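Local coordinates for flagellar hook protein FlgE (Caulobacter crescentus CB15, PDB 5AY6) that probably builds the flagellar hook, the universal joint between rotary motor and filament, seen here as a fragment that includes its D2 domain, at residues 166-171 / 199-204; 187-190 / 195-198; 233-236 / 240-243; 266-271 / 275-280; 281-284 / 289-292. One frame throughout, in Å; residues are numbered along the deposited sequence.

Overall arrangement
All five contacts fall in the FlaE D2 family region and illustrate how chemistry follows place in a beta fold. Contact 2, buried and nearest the centre of the chain, closes a hairpin with backbone bonds and a lysine over an indole. Contact 1 uses the same strand 195-202 but reaches across strand 180-189 by one partly buried salt bridge. Contacts 3, 4 and 5 gather round strand 277-291 of another sheet: contact 3, partly buried, is apolar ring packing that meets contact 1 through Leu-200; contact 4, its centre about 25 Å from the centre of the chain, is edge-on tryptophan packing; contact 5 closes a loop within the strand. Both are buried, yet include exposed Asp-275 and Ala-284.

Contact 1 (166-171 / 199-204)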
# COMPACT_ATOMS: atom_id res chain seq x y z
N ASP A 166 -1.06 3.86 -10.29
CA ASP A 166 -0.06 4.57 -11.10
C ASP A 166 0.24 3.79 -12.37
O ASP A 166 0.60 4.37 -13.40
CB ASP A 166 1.24 4.77 -10.32
CG ASP A 166 1.12 5.82 -9.26
OD1 ASP A 166 0.33 6.78 -9.46
OD2 ASP A 166 1.81 5.70 -8.22
N PHE A 167 0.12 2.47 -12.30
CA PHE A 167 0.36 1.64 -13.46
C PHE A 167 -0.29 0.28 -13.30
O PHE A 167 -0.44 -0.23 -12.19
CB PHE A 167 1.86 1.47 -13.71
CG PHE A 167 2.19 0.99 -15.10
CD1 PHE A 167 1.81 1.73 -16.21
CD2 PHE A 167 2.86 -0.21 -15.29
CE1 PHE A 167 2.11 1.28 -17.49
CE2 PHE A 167 3.16 -0.66 -16.57
CZ PHE A 167 2.79 0.09 -17.67
N GLU A 168 -0.68 -0.31 -14.42
CA GLU A 168 -1.31 -1.62 -14.42
C GLU A 168 -0.75 -2.51 -15.52
O GLU A 168 -0.40 -2.05 -16.61
CB GLU A 168 -2.83 -1.50 -14.59
CG GLU A 168 -3.53 -0.79 -13.45
CD GLU A 168 -5.04 -0.93 -13.54
OE1 GLU A 168 -5.60 -0.73 -14.64
OE2 GLU A 168 -5.67 -1.25 -12.51
N VAL A 169 -0.67 -3.80 -15.21
CA VAL A 169 -0.35 -4.82 -16.21
C VAL A 169 -1.51 -5.79 -16.31
O VAL A 169 -1.84 -6.46 -15.33
CB VAL A 169 0.94 -5.58 -15.85
CG1 VAL A 169 1.22 -6.66 -16.89
CG2 VAL A 169 2.10 -4.62 -15.73
N GLN A 170 -2.15 -5.86 -17.47
CA GLN A 170 -3.26 -6.79 -17.64
C GLN A 170 -2.75 -8.17 -18.03
O GLN A 170 -1.88 -8.31 -18.89
CB GLN A 170 -4.26 -6.29 -18.68
CG GLN A 170 -5.04 -5.05 -18.24
CD GLN A 170 -6.35 -4.89 -18.99
OE1 GLN A 170 -6.53 -5.45 -20.08
NE2 GLN A 170 -7.27 -4.14 -18.41
N ILE A 171 -3.29 -9.19 -17.37
CA ILE A 171 -2.87 -10.57 -17.59
C ILE A 171 -4.07 -11.43 -17.97
O ILE A 171 -4.82 -11.88 -17.11
CB ILE A 171 -2.20 -11.15 -16.35
CG1 ILE A 171 -1.07 -10.24 -15.86
CG2 ILE A 171 -1.65 -12.53 -16.65
CD1 ILE A 171 -0.48 -10.65 -14.53
N GLU A 199 -1.40 -4.83 -6.02
CA GLU A 199 -2.53 -5.73 -5.85
C GLU A 199 -2.68 -6.60 -7.09
O GLU A 199 -2.47 -6.15 -8.21
CB GLU A 199 -3.84 -4.96 -5.61
CG GLU A 199 -3.81 -4.07 -4.38
CD GLU A 199 -5.02 -3.16 -4.27
OE1 GLU A 199 -6.14 -3.58 -4.66
OE2 GLU A 199 -4.86 -2.03 -3.78
N LEU A 200 -3.01 -7.87 -6.87
CA LEU A 200 -3.48 -8.72 -7.94
C LEU A 200 -4.99 -8.79 -7.82
O LEU A 200 -5.52 -8.88 -6.72
CB LEU A 200 -2.85 -10.11 -7.85
CG LEU A 200 -1.40 -10.20 -8.36
CD1 LEU A 200 -0.79 -11.53 -7.95
CD2 LEU A 200 -1.36 -10.02 -9.86
N ARG A 201 -5.69 -8.72 -8.95
CA ARG A 201 -7.15 -8.67 -8.91
C ARG A 201 -7.76 -9.25 -10.17
O ARG A 201 -7.25 -9.07 -11.27
CB ARG A 201 -7.63 -7.23 -8.71
CG ARG A 201 -7.20 -6.27 -9.82
CD ARG A 201 -7.55 -4.81 -9.51
NE ARG A 201 -7.27 -3.93 -10.65
CZ ARG A 201 -8.09 -3.79 -11.68
NH1 ARG A 201 -9.23 -4.46 -11.72
NH2 ARG A 201 -7.78 -2.97 -12.68
N ALA A 202 -8.87 -9.96 -9.99
CA ALA A 202 -9.71 -10.39 -11.10
C ALA A 202 -10.71 -9.29 -11.39
O ALA A 202 -10.80 -8.32 -10.64
CB ALA A 202 -10.42 -11.70 -10.77
N LYS A 203 -11.46 -9.43 -12.47
CA LYS A 203 -12.53 -8.49 -12.78
C LYS A 203 -13.56 -8.52 -11.65
O LYS A 203 -13.92 -9.59 -11.16
CB LYS A 203 -13.18 -8.84 -14.12
CG LYS A 203 -14.39 -7.98 -14.49
CD LYS A 203 -14.77 -8.14 -15.95
CE LYS A 203 -15.97 -7.27 -16.31
NZ LYS A 203 -16.17 -7.16 -17.78
N PRO A 204 -14.02 -7.33 -11.21
CA PRO A 204 -15.03 -7.30 -10.14
C PRO A 204 -16.22 -8.17 -10.52
O PRO A 204 -16.74 -8.07 -11.63
CB PRO A 204 -15.41 -5.82 -10.06
CG PRO A 204 -14.18 -5.10 -10.53
CD PRO A 204 -13.61 -5.98 -11.62
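The guanidinium of Arg-201 meets Glu-168 at its edge, where the carboxylate carbon CD lies in the guanidinium plane. The two flat groups are moderately tilted, their planes 28° apart, although the side chains that carry them cross at about a right angle. One short salt bridge joins them: Arg-201 NH2 donates to Glu-168 OE2 at 2.7 Å, along a nearly straight N-H line of 166°. The donor comes from the syn side of OE2 but sits well out of the carboxylate plane. OE1 plays the lesser part, 3.7 Å from the same NH2 of Arg-201. The arginine gets there with CG lodged between its backbone N and carbonyl carbon (chi1 60°) and a chain extended from CG to NE. Strands 167-174 and 195-202 are not sheet neighbours: strand 180-189 runs between them in an antiparallel sheet, so the bridge spans a whole strand. Ser-186 of that middle strand ties the pair together, its OG bonding both Glu-168 OE2 and Arg-201 NE. With an alanine in place of Glu-168, the buried Arg-201 would probably lose its charge partner here, leaving the guanidinium held on this side mainly through NE to Ser-186. Just before Glu-168, Asp-166 and Phe-167 both face Met-187 in a classic beta bulge. On the far strand, Ser-153 and Ala-156 of helix 152-157 pack against Arg-201.

Contact 2 (187-190 / 195-198)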
# COMPACT_ATOMS: atom_id res chain seq x y z
N MET A 187 -0.57 -1.26 -9.44
CA MET A 187 0.52 -0.80 -8.61
C MET A 187 0.53 0.71 -8.38
O MET A 187 0.13 1.50 -9.23
CB MET A 187 1.86 -1.24 -9.21
CG MET A 187 2.18 -2.71 -8.97
SD MET A 187 3.50 -3.30 -10.03
CE MET A 187 2.76 -3.06 -11.64
N LEU A 188 1.00 1.08 -7.19
CA LEU A 188 1.17 2.47 -6.79
C LEU A 188 2.59 2.66 -6.31
O LEU A 188 3.11 1.80 -5.60
CB LEU A 188 0.19 2.85 -5.68
CG LEU A 188 -1.28 3.09 -6.00
CD1 LEU A 188 -2.11 2.93 -4.74
CD2 LEU A 188 -1.46 4.48 -6.59
N LYS A 189 3.21 3.77 -6.67
CA LYS A 189 4.50 4.12 -6.08
C LYS A 189 4.32 4.31 -4.58
O LYS A 189 3.45 5.06 -4.14
CB LYS A 189 5.07 5.39 -6.71
CG LYS A 189 6.46 5.75 -6.20
CD LYS A 189 7.49 4.74 -6.70
CE LYS A 189 8.83 4.92 -6.01
NZ LYS A 189 8.78 4.47 -4.59
N GLY A 190 5.13 3.61 -3.79
CA GLY A 190 5.09 3.73 -2.35
C GLY A 190 5.98 4.86 -1.86
O GLY A 190 6.76 5.41 -2.64
N GLN A 195 10.11 1.42 -3.78
CA GLN A 195 9.05 0.64 -3.17
C GLN A 195 7.71 0.93 -3.84
O GLN A 195 7.39 2.09 -4.12
CB GLN A 195 8.97 0.95 -1.68
CG GLN A 195 7.80 0.34 -0.96
CD GLN A 195 7.57 0.98 0.38
OE1 GLN A 195 7.02 2.09 0.47
NE2 GLN A 195 8.00 0.31 1.44
N TRP A 196 6.94 -0.11 -4.10
CA TRP A 196 5.62 0.03 -4.71
C TRP A 196 4.58 -0.78 -3.95
O TRP A 196 4.90 -1.83 -3.39
CB TRP A 196 5.67 -0.41 -6.18
CG TRP A 196 6.55 0.45 -7.06
CD1 TRP A 196 7.92 0.55 -7.00
CD2 TRP A 196 6.13 1.30 -8.13
NE1 TRP A 196 8.36 1.42 -7.96
CE2 TRP A 196 7.29 1.89 -8.67
CE3 TRP A 196 4.89 1.62 -8.69
CZ2 TRP A 196 7.24 2.79 -9.74
CZ3 TRP A 196 4.84 2.51 -9.75
CH2 TRP A 196 6.01 3.08 -10.27
N TYR A 197 3.34 -0.29 -3.91
CA TYR A 197 2.22 -1.06 -3.34
C TYR A 197 1.49 -1.76 -4.48
O TYR A 197 1.14 -1.12 -5.48
CB TYR A 197 1.26 -0.15 -2.57
CG TYR A 197 1.86 0.51 -1.35
CD1 TYR A 197 3.01 0.00 -0.75
CD2 TYR A 197 1.28 1.64 -0.79
CE1 TYR A 197 3.56 0.61 0.36
CE2 TYR A 197 1.83 2.25 0.32
CZ TYR A 197 2.96 1.73 0.90
OH TYR A 197 3.51 2.33 2.01
N ALA A 198 1.28 -3.06 -4.35
CA ALA A 198 0.73 -3.85 -5.45
C ALA A 198 -0.51 -4.64 -5.05
O ALA A 198 -0.66 -5.06 -3.90
CB ALA A 198 1.79 -4.79 -5.99
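Met-187 pairs with Ala-198 at a non-hydrogen-bonded position of an antiparallel hairpin, its CG 3.7 Å from Ala-198 CB, and its CB also brushes the indole of Trp-196. Leu-188 and Tyr-197 follow as a hydrogen-bonded pair: Leu-188 N reaches Tyr-197 O at 2.8 Å, and Tyr-197 N returns to Leu-188 O at 2.7 Å. Lys-189 crosses Trp-196 at about a right angle and lies over one indole face. Its CG stands opposite the backbone N (chi1 -176°), and bends at chi2 and chi4 fold the chain back across the ring. CD rides 3.8 Å from the centroid of the five-membered ring of Trp-196 as a CH-pi contact, offset toward the rim, and NZ adds a cation-pi contact. NZ then goes on to Gln-195 O at 2.8 Å and to Gly-190 O at 3.0 Å, with a weak further bond to Gly-192 O. A leucine in place of Lys-189 would probably leave the turn carbonyls without their shared ammonium donor and the indole face less completely covered. Gly-190 gives its N to the same Gln-195 O at 2.7 Å and sets its CA over the centre of the Tyr-197 ring; a CB there would collide with Gln-195 OE1, itself bonded to Gly-192 N. The buried ammonium is thus held by carbonyls and an aromatic face, which together probably offset the cost of burying its charge, whereas the buried Trp-196 NE1 finds no partner in the model.

Contact 3 (233-236 / 240-243)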
# COMPACT_ATOMS: atom_id res chain seq x y z
N SER A 233 4.32 -10.16 0.36
CA SER A 233 3.33 -11.22 0.49
C SER A 233 2.37 -11.27 -0.69
O SER A 233 1.30 -11.85 -0.60
CB SER A 233 2.53 -11.04 1.78
OG SER A 233 1.77 -9.86 1.71
N LEU A 234 2.76 -10.64 -1.80
CA LEU A 234 1.89 -10.58 -2.97
C LEU A 234 1.53 -11.98 -3.47
O LEU A 234 0.40 -12.23 -3.87
CB LEU A 234 2.55 -9.77 -4.10
CG LEU A 234 1.72 -9.57 -5.36
CD1 LEU A 234 0.40 -8.86 -5.06
CD2 LEU A 234 2.52 -8.81 -6.41
N PHE A 235 2.51 -12.88 -3.44
CA PHE A 235 2.27 -14.28 -3.81
C PHE A 235 2.38 -15.18 -2.58
O PHE A 235 2.71 -16.36 -2.70
CB PHE A 235 3.25 -14.74 -4.88
CG PHE A 235 3.27 -13.88 -6.12
CD1 PHE A 235 2.31 -14.04 -7.11
CD2 PHE A 235 4.26 -12.92 -6.29
CE1 PHE A 235 2.33 -13.25 -8.24
CE2 PHE A 235 4.28 -12.13 -7.43
CZ PHE A 235 3.32 -12.29 -8.40
N GLY A 236 2.10 -14.62 -1.41
CA GLY A 236 2.25 -15.36 -0.17
C GLY A 236 3.68 -15.82 0.03
O GLY A 236 4.60 -15.00 0.00
N PRO A 240 7.75 -21.61 -7.05
CA PRO A 240 7.83 -20.28 -7.66
C PRO A 240 6.59 -19.43 -7.38
O PRO A 240 5.56 -19.98 -7.00
CB PRO A 240 7.95 -20.58 -9.15
CG PRO A 240 7.24 -21.87 -9.32
CD PRO A 240 7.55 -22.66 -8.07
N THR A 241 6.71 -18.12 -7.54
CA THR A 241 5.60 -17.21 -7.26
C THR A 241 4.38 -17.59 -8.07
O THR A 241 4.45 -17.71 -9.30
CB THR A 241 5.98 -15.75 -7.56
OG1 THR A 241 6.50 -15.65 -8.90
CG2 THR A 241 7.03 -15.26 -6.58
N ALA A 242 3.27 -17.79 -7.39
CA ALA A 242 2.05 -18.24 -8.04
C ALA A 242 0.81 -17.78 -7.28
O ALA A 242 0.90 -17.35 -6.13
CB ALA A 242 2.06 -19.76 -8.16
N ILE A 243 -0.34 -17.85 -7.94
CA ILE A 243 -1.62 -17.70 -7.26
C ILE A 243 -2.49 -18.89 -7.59
O ILE A 243 -2.31 -19.54 -8.62
CB ILE A 243 -2.36 -16.41 -7.68
CG1 ILE A 243 -2.53 -16.36 -9.20
CG2 ILE A 243 -1.62 -15.17 -7.18
CD1 ILE A 243 -3.32 -15.17 -9.69
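Phe-235 O and Ala-242 N, one from each segment, both bond the hydroxyl OG1 of Thr-238 in the loop between them: OG1 accepts from Ala-242 N and donates to Phe-235 O. No hydrogen bond crosses the contact directly, and the packing is mostly apolar. Thr-241 lays its CB over one face of the Phe-235 ring, 3.8 Å from the centroid, a CH-pi contact displaced toward the rim at CD2. Its CG2 follows, 3.6 Å from Phe-235 CD2. With OG1 of Thr-241 at chi1 53°, the methyl is left on the ring side and the hydroxyl bonds Ile-281 O. Leu-234 CG lies over the opposite ring face, so Phe-235 is sandwiched between its own neighbour Leu-234 and Thr-241. At the ring edge Ala-242 O comes near the plane, 3.7 Å from Phe-235 CD1, and Ile-243 CG2 packs obliquely. A type I turn from Ser-233 to Gly-236, closed by Gly-236 N to Ser-233 O, presents the ring, which also meets Leu-200, Ile-281 and Leu-283. The Thr-238 and Thr-241 hydroxyls are thus spent on backbone partners, leaving the ring to CH-pi and apolar packing that joins the loop after strand 228-230 to the start of strand 242-245.

Contact 4 (266-271 / 275-280)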
# COMPACT_ATOMS: atom_id res chain seq x y z
N PRO A 266 -9.57 -16.56 -2.98
CA PRO A 266 -10.18 -16.20 -4.26
C PRO A 266 -10.82 -17.42 -4.89
O PRO A 266 -10.17 -18.45 -5.06
CB PRO A 266 -8.99 -15.69 -5.09
CG PRO A 266 -7.78 -16.24 -4.40
CD PRO A 266 -8.14 -16.25 -2.95
N THR A 267 -12.11 -17.30 -5.21
CA THR A 267 -12.90 -18.41 -5.72
C THR A 267 -13.71 -17.91 -6.91
O THR A 267 -14.38 -16.90 -6.81
CB THR A 267 -13.85 -18.96 -4.62
OG1 THR A 267 -13.10 -19.30 -3.44
CG2 THR A 267 -14.61 -20.18 -5.11
N TRP A 268 -13.63 -18.62 -8.04
CA TRP A 268 -14.35 -18.24 -9.26
C TRP A 268 -15.85 -18.11 -9.01
O TRP A 268 -16.43 -18.90 -8.27
CB TRP A 268 -14.12 -19.26 -10.38
CG TRP A 268 -12.75 -19.28 -10.98
CD1 TRP A 268 -11.92 -20.37 -11.09
CD2 TRP A 268 -12.05 -18.19 -11.59
NE1 TRP A 268 -10.75 -20.02 -11.72
CE2 TRP A 268 -10.81 -18.68 -12.04
CE3 TRP A 268 -12.36 -16.84 -11.81
CZ2 TRP A 268 -9.87 -17.88 -12.68
CZ3 TRP A 268 -11.42 -16.04 -12.44
CH2 TRP A 268 -10.19 -16.56 -12.87
N ALA A 269 -16.47 -17.12 -9.63
CA ALA A 269 -17.92 -16.95 -9.52
C ALA A 269 -18.63 -18.23 -9.97
O ALA A 269 -18.21 -18.87 -10.93
CB ALA A 269 -18.38 -15.76 -10.35
N ASP A 270 -19.68 -18.59 -9.26
CA ASP A 270 -20.50 -19.76 -9.60
C ASP A 270 -20.90 -19.82 -11.07
O ASP A 270 -20.80 -20.88 -11.71
CB ASP A 270 -21.77 -19.77 -8.77
CG ASP A 270 -22.69 -20.93 -9.13
OD1 ASP A 270 -22.19 -22.07 -9.27
OD2 ASP A 270 -23.90 -20.70 -9.31
N ALA A 271 -21.39 -18.70 -11.59
CA ALA A 271 -21.92 -18.61 -12.95
C ALA A 271 -20.92 -19.02 -14.02
O ALA A 271 -21.30 -19.56 -15.05
CB ALA A 271 -22.41 -17.19 -13.22
N ASP A 275 -12.97 -24.42 -13.55
CA ASP A 275 -12.12 -25.16 -12.62
C ASP A 275 -11.13 -24.30 -11.85
O ASP A 275 -10.88 -23.15 -12.21
CB ASP A 275 -11.33 -26.24 -13.36
CG ASP A 275 -12.23 -27.28 -14.01
OD1 ASP A 275 -13.33 -27.54 -13.48
OD2 ASP A 275 -11.82 -27.85 -15.05
N GLU A 276 -10.58 -24.88 -10.79
CA GLU A 276 -9.48 -24.27 -10.06
C GLU A 276 -8.38 -23.89 -11.04
O GLU A 276 -8.08 -24.64 -11.97
CB GLU A 276 -8.94 -25.23 -9.00
CG GLU A 276 -7.64 -24.81 -8.36
CD GLU A 276 -7.24 -25.72 -7.22
OE1 GLU A 276 -8.10 -25.97 -6.35
OE2 GLU A 276 -6.09 -26.20 -7.19
N GLN A 277 -7.79 -22.72 -10.84
CA GLN A 277 -6.75 -22.24 -11.74
C GLN A 277 -5.52 -21.78 -10.98
O GLN A 277 -5.47 -20.66 -10.48
CB GLN A 277 -7.30 -21.11 -12.61
CG GLN A 277 -6.34 -20.68 -13.73
CD GLN A 277 -7.05 -20.47 -15.06
OE1 GLN A 277 -8.28 -20.41 -15.13
NE2 GLN A 277 -6.26 -20.37 -16.13
N GLU A 278 -4.52 -22.65 -10.91
CA GLU A 278 -3.23 -22.32 -10.32
C GLU A 278 -2.33 -21.78 -11.42
O GLU A 278 -2.11 -22.45 -12.43
CB GLU A 278 -2.61 -23.55 -9.65
CG GLU A 278 -1.27 -23.31 -8.98
CD GLU A 278 -0.73 -24.56 -8.32
OE1 GLU A 278 -1.35 -25.63 -8.46
OE2 GLU A 278 0.33 -24.47 -7.66
N VAL A 279 -1.83 -20.56 -11.23
CA VAL A 279 -1.03 -19.90 -12.25
C VAL A 279 0.29 -19.38 -11.70
O VAL A 279 0.32 -18.54 -10.80
CB VAL A 279 -1.79 -18.72 -12.89
CG1 VAL A 279 -1.07 -18.27 -14.15
CG2 VAL A 279 -3.21 -19.11 -13.23
N GLN A 280 1.39 -19.87 -12.25
CA GLN A 280 2.69 -19.30 -11.93
C GLN A 280 2.79 -17.92 -12.56
O GLN A 280 2.46 -17.74 -13.74
CB GLN A 280 3.82 -20.20 -12.41
CG GLN A 280 5.19 -19.57 -12.26
CD GLN A 280 6.32 -20.52 -12.58
OE1 GLN A 280 6.10 -21.73 -12.72
NE2 GLN A 280 7.53 -19.99 -12.69
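Trp-268 and Glu-276 mark the closest backbone approach of the two segments, with CA atoms 7.8 Å apart, too far for the segments to pair as strands. The connection 266-271 instead runs beside Lys-246, to which Pro-266 and Trp-268 are bonded through the backbone, while 277-280 is already regular strand. The gap is bridged by the indole of Trp-268, turned edge-on to the start of that strand. With CG opposite its own carbonyl carbon (chi1 -70°), the ring points its pyrrole edge at the backbone of Asp-275, whose CB points away. Trp-268 CD1 stands 3.2 Å from Asp-275 O, near the ring plane, and Trp-268 NE1 lies equally near that oxygen. Further round the same edge, Gln-277 CB sits in the indole plane, 3.7 Å from Trp-268 NE1. The amide of Gln-277 is steeply inclined to the ring, at 69°, and its OE1 passes 3.9 Å from Trp-268 CZ2. This glutamine has CG anti to its backbone N and then bends at chi2 (137°), which brings OE1 toward the benzene end. Its NE2 is pinned by two carbonyls outside the contact, Ser-174 O and Thr-4 O, so the polar end is fixed independently of the tryptophan. Ile-245 and Ile-274 also pack on the indole, and Glu-276 forms a salt bridge with Lys-246. What results is plain structural packing: a long connection between antiparallel neighbours, strands 242-245 and 277-291, held by backbone bonds and packed by an edge-on tryptophan on the residues that lead into the strand.

Contact 5 (281-284 / 289-292); sequences IDLA and GLTQ
In Leu-283 the CG lies opposite the carbonyl carbon (chi1 -53°) and in Leu-290 opposite the backbone N (chi1 -177°), which sends the branches in different directions from Leu-283 CB and Leu-290 CB, placed 4.2 Å apart by the backbone. The two chains then reach different partners, Leu-283 packing on Val-9, Leu-290 on Leu-13 and Phe-222. A single backbone bond links the segments, Leu-290 N giving to Leu-283 O at 2.9 Å. It is almost perfectly straight at the hydrogen, 175°, yet the donor stands above the carbonyl plane and not in it. Leu-290 CB also rests 3.8 Å from Leu-283 O, beside that bond. Gly-289, with positive phi, passes its CA 3.5 Å from Leu-283 O; a side chain there would be jammed against the preceding carbonyl and would lie close to Leu-283 O. On the other segment Asp-282 OD1 accepts from Ala-284 N at 3.2 Å, approached from above the carboxylate plane, an Asx turn at the point where the chain leaves the strand. OD2 of Asp-282 is held by Arg-6 in a salt bridge. Strand 6-12 bonds both halves, Asp-282 through Val-7 and Val-9, Gly-289 and Thr-291 through Ala-11, so strand 6-12 runs on unbroken beside the interruption. Here strand 277-291 of the mixed sheet is interrupted by a short loop that opens with an Asx turn and is closed at its neck by one backbone bond.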
# COMPACT_ATOMS: atom_id res chain seq x y z
N ILE A 281 3.23 -16.93 -11.79
CA ILE A 281 3.39 -15.59 -12.32
C ILE A 281 4.84 -15.17 -12.17
O ILE A 281 5.31 -14.87 -11.07
CB ILE A 281 2.46 -14.59 -11.61
CG1 ILE A 281 1.00 -14.99 -11.85
CG2 ILE A 281 2.72 -13.16 -12.11
CD1 ILE A 281 -0.01 -14.17 -11.10
N ASP A 282 5.54 -15.16 -13.30
CA ASP A 282 6.98 -14.95 -13.33
C ASP A 282 7.30 -13.47 -13.55
O ASP A 282 7.09 -12.93 -14.64
CB ASP A 282 7.60 -15.82 -14.43
CG ASP A 282 9.11 -15.91 -14.34
OD1 ASP A 282 9.69 -15.41 -13.35
OD2 ASP A 282 9.72 -16.50 -15.27
N LEU A 283 7.81 -12.81 -12.51
CA LEU A 283 8.20 -11.41 -12.61
C LEU A 283 9.71 -11.21 -12.71
O LEU A 283 10.19 -10.09 -12.57
CB LEU A 283 7.68 -10.62 -11.40
CG LEU A 283 6.20 -10.68 -11.03
CD1 LEU A 283 5.91 -9.75 -9.86
CD2 LEU A 283 5.31 -10.33 -12.22
N ALA A 284 10.46 -12.28 -12.96
CA ALA A 284 11.93 -12.20 -12.90
C ALA A 284 12.68 -13.01 -13.95
O ALA A 284 13.79 -13.48 -13.69
CB ALA A 284 12.40 -12.62 -11.51
N GLY A 289 11.03 -9.64 -17.36
CA GLY A 289 10.86 -9.41 -15.94
C GLY A 289 10.27 -8.04 -15.64
O GLY A 289 10.10 -7.21 -16.53
N LEU A 290 9.95 -7.82 -14.37
CA LEU A 290 9.45 -6.54 -13.91
C LEU A 290 10.62 -5.69 -13.42
O LEU A 290 11.30 -6.06 -12.46
CB LEU A 290 8.42 -6.73 -12.79
CG LEU A 290 7.75 -5.47 -12.26
CD1 LEU A 290 6.89 -4.82 -13.33
CD2 LEU A 290 6.94 -5.79 -11.01
N THR A 291 10.86 -4.56 -14.09
CA THR A 291 12.01 -3.71 -13.78
C THR A 291 11.59 -2.32 -13.35
O THR A 291 10.44 -1.91 -13.53
CB THR A 291 12.96 -3.58 -14.98
OG1 THR A 291 12.28 -2.92 -16.05
CG2 THR A 291 13.43 -4.95 -15.45
N GLN A 292 12.54 -1.58 -12.79
CA GLN A 292 12.26 -0.28 -12.22
C GLN A 292 13.36 0.72 -12.61
O GLN A 292 14.03 1.32 -11.76
CB GLN A 292 12.11 -0.40 -10.70
CG GLN A 292 11.50 0.83 -10.01
CD GLN A 292 12.47 1.46 -9.01
OE1 GLN A 292 13.66 1.11 -8.96
NE2 GLN A 292 11.97 2.39 -8.22